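Local atomic coordinates of predicted ATPase of the ABC class (Vibrio vulnificus, PDB entry 5D6A), a protein that probably binds and hydrolyses ATP as an ATPase of the ABC class, and is captured here with the non-hydrolysable analogue AMP-PNP. Residues I256-V264 and R398-M409. Numbering follows the deposited sequence.
Sequences IPKGITLIV and RDELEISTIIVM
Arg-398, near the end of helix 390-401, lays its aliphatic stem over the backbone of Gly-259, CD to CA 3.6 Å. With CG anti to the backbone N (chi1 175°) and a bend at chi3, the stem brings the guanidinium beside Ile-260, whose CD1 lies over one face. Asp-399 OD1 meets Arg-398 NE at the edge of that group, a salt bridge of 2.8 Å, while NH1 is engaged by Asp-420, which also accepts a hydrogen bond from Ile-260 N. After the turn at Glu-402, Ser-404 OG accepts a hydrogen bond from Gly-259 N at 2.8 Å. From Thr-405 the segments run as parallel strands whose directions differ by 14°: Thr-405 N donates to Gly-259 O from above the carbonyl plane, whereas Thr-261 N approaches Thr-405 O almost head-on. This pairing illustrates how a P-loop NTPase core is built, since 260-264 leads into the probable Walker A loop and 404-408 lies between 260-264 and strand 357-361. Ile-406 shares a face of the sheet with Thr-261, Ile-263 and Val-408, the face on which Ile-263 and Val-408 meet helix 271-280; its CG2 meets Ile-263 CD1 at 3.8 Å, and its CD1 meets Ile-256 CG2 tip to tip. On the other face Ile-407 lies alongside Leu-262, CB to CD2 4.0 Å. Val-408 turns CG2 to Ile-263 CB, and its side chain touches the bound AMP-PNP and Lys-271. At selenomethionine Met-409, N donates to Ile-263 O at 3.1 Å, and the bent side chain carries CE to Leu-262 CD1.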
loop_
_atom_site.group_PDB
_atom_site.type_symbol
_atom_site.label_atom_id
_atom_site.label_comp_id
_atom_site.label_asym_id
_atom_site.label_seq_id
_atom_site.Cartn_x
_atom_site.Cartn_y
_atom_site.Cartn_z
ATOM N N ILE A 256 -31.342 -2.415 1.692
ATOM C CA ILE A 256 -30.720 -3.643 1.207
ATOM C C ILE A 256 -31.056 -4.762 2.186
ATOM O O ILE A 256 -30.481 -4.830 3.273
ATOM C CB ILE A 256 -29.195 -3.487 1.055
ATOM C CG1 ILE A 256 -28.895 -2.416 0.001
ATOM C CG2 ILE A 256 -28.560 -4.812 0.650
ATOM C CD1 ILE A 256 -27.425 -2.116 -0.186
ATOM N N PRO A 257 -31.985 -5.651 1.802
ATOM C CA PRO A 257 -32.393 -6.716 2.711
ATOM C C PRO A 257 -31.324 -7.775 2.936
ATOM O O PRO A 257 -30.321 -7.805 2.227
ATOM C CB PRO A 257 -33.603 -7.330 2.004
ATOM C CG PRO A 257 -33.341 -7.101 0.558
ATOM C CD PRO A 257 -32.585 -5.809 0.463
ATOM N N LYS A 258 -31.551 -8.634 3.924
ATOM C CA LYS A 258 -30.626 -9.718 4.228
ATOM C C LYS A 258 -30.531 -10.679 3.051
ATOM O O LYS A 258 -31.352 -10.642 2.132
ATOM C CB LYS A 258 -31.075 -10.482 5.473
ATOM C CG LYS A 258 -31.025 -9.684 6.765
ATOM C CD LYS A 258 -31.535 -10.532 7.920
ATOM C CE LYS A 258 -31.486 -9.789 9.244
ATOM N NZ LYS A 258 -32.063 -10.606 10.349
ATOM N N GLY A 259 -29.527 -11.543 3.088
ATOM C CA GLY A 259 -29.309 -12.509 2.025
ATOM C C GLY A 259 -28.283 -12.005 1.034
ATOM O O GLY A 259 -27.479 -11.133 1.351
ATOM N N ILE A 260 -28.323 -12.553 -0.174
ATOM C CA ILE A 260 -27.381 -12.189 -1.222
ATOM C C ILE A 260 -27.928 -11.052 -2.078
ATOM O O ILE A 260 -29.049 -11.126 -2.571
ATOM C CB ILE A 260 -27.070 -13.402 -2.121
ATOM C CG1 ILE A 260 -26.575 -14.575 -1.263
ATOM C CG2 ILE A 260 -26.044 -13.030 -3.186
ATOM C CD1 ILE A 260 -26.346 -15.855 -2.038
ATOM N N THR A 261 -27.122 -10.007 -2.248
ATOM C CA THR A 261 -27.501 -8.851 -3.053
ATOM C C THR A 261 -26.400 -8.551 -4.068
ATOM O O THR A 261 -25.235 -8.384 -3.702
ATOM C CB THR A 261 -27.732 -7.606 -2.176
ATOM O OG1 THR A 261 -28.734 -7.891 -1.192
ATOM C CG2 THR A 261 -28.180 -6.418 -3.025
ATOM N N LEU A 262 -26.770 -8.488 -5.343
ATOM C CA LEU A 262 -25.808 -8.208 -6.398
ATOM C C LEU A 262 -25.927 -6.775 -6.883
ATOM O O LEU A 262 -27.024 -6.212 -6.939
ATOM C CB LEU A 262 -26.013 -9.156 -7.579
ATOM C CG LEU A 262 -25.886 -10.647 -7.275
ATOM C CD1 LEU A 262 -26.098 -11.448 -8.549
ATOM C CD2 LEU A 262 -24.531 -10.959 -6.656
ATOM N N ILE A 263 -24.782 -6.194 -7.226
ATOM C CA ILE A 263 -24.707 -4.840 -7.758
ATOM C C ILE A 263 -24.064 -4.959 -9.135
ATOM O O ILE A 263 -22.847 -5.081 -9.255
ATOM C CB ILE A 263 -23.898 -3.911 -6.833
ATOM C CG1 ILE A 263 -24.619 -3.768 -5.489
ATOM C CG2 ILE A 263 -23.716 -2.537 -7.470
ATOM C CD1 ILE A 263 -23.899 -2.893 -4.485
ATOM N N VAL A 264 -24.897 -4.936 -10.170
ATOM C CA VAL A 264 -24.426 -5.100 -11.541
ATOM C C VAL A 264 -24.456 -3.803 -12.343
ATOM O O VAL A 264 -24.787 -2.737 -11.821
ATOM C CB VAL A 264 -25.266 -6.165 -12.276
ATOM C CG1 VAL A 264 -25.179 -7.495 -11.542
ATOM C CG2 VAL A 264 -26.719 -5.727 -12.413
ATOM N N ARG A 398 -25.924 -18.072 3.650
ATOM C CA ARG A 398 -27.172 -17.375 3.917
ATOM C C ARG A 398 -28.191 -18.258 4.619
ATOM O O ARG A 398 -28.732 -17.893 5.658
ATOM C CB ARG A 398 -27.769 -16.914 2.591
ATOM C CG ARG A 398 -29.143 -16.270 2.676
ATOM C CD ARG A 398 -29.679 -16.060 1.275
ATOM N NE ARG A 398 -29.876 -17.342 0.600
ATOM C CZ ARG A 398 -30.106 -17.489 -0.702
ATOM N NH1 ARG A 398 -30.150 -16.435 -1.505
ATOM N NH2 ARG A 398 -30.273 -18.705 -1.208
ATOM N N ASP A 399 -28.452 -19.419 4.030
ATOM C CA ASP A 399 -29.459 -20.347 4.545
ATOM C C ASP A 399 -29.094 -21.029 5.859
ATOM O O ASP A 399 -29.977 -21.322 6.667
ATOM C CB ASP A 399 -29.746 -21.426 3.497
ATOM C CG ASP A 399 -30.228 -20.853 2.178
ATOM O OD1 ASP A 399 -30.427 -19.623 2.082
ATOM O OD2 ASP A 399 -30.407 -21.642 1.230
ATOM N N GLU A 400 -27.804 -21.276 6.074
ATOM C CA GLU A 400 -27.347 -21.984 7.272
ATOM C C GLU A 400 -26.823 -21.068 8.373
ATOM O O GLU A 400 -27.143 -21.257 9.546
ATOM C CB GLU A 400 -26.256 -22.988 6.895
ATOM C CG GLU A 400 -26.640 -23.899 5.736
ATOM C CD GLU A 400 -25.617 -24.993 5.462
ATOM O OE1 GLU A 400 -24.710 -25.194 6.298
ATOM O OE2 GLU A 400 -25.734 -25.668 4.415
ATOM N N LEU A 401 -26.016 -20.082 7.995
ATOM C CA LEU A 401 -25.412 -19.172 8.968
ATOM C C LEU A 401 -26.066 -17.792 9.005
ATOM O O LEU A 401 -25.686 -16.952 9.814
ATOM C CB LEU A 401 -23.918 -19.028 8.675
ATOM C CG LEU A 401 -23.141 -20.347 8.598
ATOM C CD1 LEU A 401 -21.683 -20.093 8.244
ATOM C CD2 LEU A 401 -23.248 -21.123 9.902
ATOM N N GLU A 402 -27.051 -17.565 8.140
ATOM C CA GLU A 402 -27.740 -16.274 8.074
ATOM C C GLU A 402 -26.763 -15.115 7.842
ATOM O O GLU A 402 -26.927 -14.026 8.392
ATOM C CB GLU A 402 -28.598 -16.049 9.330
ATOM C CG GLU A 402 -29.688 -17.099 9.508
ATOM C CD GLU A 402 -30.588 -16.845 10.709
ATOM O OE1 GLU A 402 -30.329 -15.888 11.469
ATOM O OE2 GLU A 402 -31.559 -17.610 10.894
ATOM N N ILE A 403 -25.750 -15.365 7.012
ATOM C CA ILE A 403 -24.752 -14.353 6.671
ATOM C C ILE A 403 -25.067 -13.747 5.307
ATOM O O ILE A 403 -25.098 -14.453 4.299
ATOM C CB ILE A 403 -23.328 -14.944 6.648
ATOM C CG1 ILE A 403 -22.940 -15.428 8.050
ATOM C CG2 ILE A 403 -22.327 -13.901 6.152
ATOM C CD1 ILE A 403 -21.581 -16.094 8.122
ATOM N N SER A 404 -25.298 -12.439 5.281
ATOM C CA SER A 404 -25.608 -11.739 4.036
ATOM C C SER A 404 -24.341 -11.393 3.254
ATOM O O SER A 404 -23.248 -11.317 3.816
ATOM C CB SER A 404 -26.411 -10.475 4.328
ATOM O OG SER A 404 -27.637 -10.795 4.967
ATOM N N THR A 405 -24.499 -11.189 1.951
ATOM C CA THR A 405 -23.373 -10.868 1.083
ATOM C C THR A 405 -23.791 -9.906 -0.018
ATOM O O THR A 405 -24.811 -10.107 -0.677
ATOM C CB THR A 405 -22.791 -12.139 0.431
ATOM O OG1 THR A 405 -22.376 -13.057 1.448
ATOM C CG2 THR A 405 -21.596 -11.798 -0.448
ATOM N N ILE A 406 -22.994 -8.860 -0.209
ATOM C CA ILE A 406 -23.247 -7.870 -1.246
ATOM C C ILE A 406 -22.054 -7.940 -2.191
ATOM O O ILE A 406 -20.907 -7.810 -1.754
ATOM C CB ILE A 406 -23.407 -6.458 -0.657
ATOM C CG1 ILE A 406 -24.421 -6.483 0.492
ATOM C CG2 ILE A 406 -23.834 -5.479 -1.741
ATOM C CD1 ILE A 406 -24.621 -5.147 1.171
ATOM N N ILE A 407 -22.319 -8.154 -3.481
ATOM C CA ILE A 407 -21.240 -8.313 -4.457
ATOM C C ILE A 407 -21.370 -7.434 -5.700
ATOM O O ILE A 407 -22.410 -7.422 -6.358
ATOM C CB ILE A 407 -21.160 -9.779 -4.945
ATOM C CG1 ILE A 407 -21.234 -10.741 -3.761
ATOM C CG2 ILE A 407 -19.889 -10.018 -5.754
ATOM C CD1 ILE A 407 -21.153 -12.199 -4.153
ATOM N N VAL A 408 -20.299 -6.708 -6.014
ATOM C CA VAL A 408 -20.239 -5.897 -7.221
ATOM C C VAL A 408 -19.707 -6.837 -8.290
ATOM O O VAL A 408 -18.613 -7.380 -8.144
ATOM C CB VAL A 408 -19.294 -4.691 -7.068
ATOM C CG1 VAL A 408 -19.051 -4.022 -8.413
ATOM C CG2 VAL A 408 -19.859 -3.695 -6.067
HETATM N N MSE A 409 -20.477 -7.035 -9.358
HETATM C CA MSE A 409 -20.086 -7.972 -10.410
HETATM C C MSE A 409 -19.830 -7.307 -11.736
HETATM O O MSE A 409 -18.847 -6.582 -11.886
HETATM C CB MSE A 409 -21.176 -9.030 -10.506
HETATM C CG MSE A 409 -21.313 -9.798 -9.198
HETATM SE SE MSE A 409 -21.138 -11.724 -9.541
HETATM C CE MSE A 409 -22.628 -11.922 -10.820
#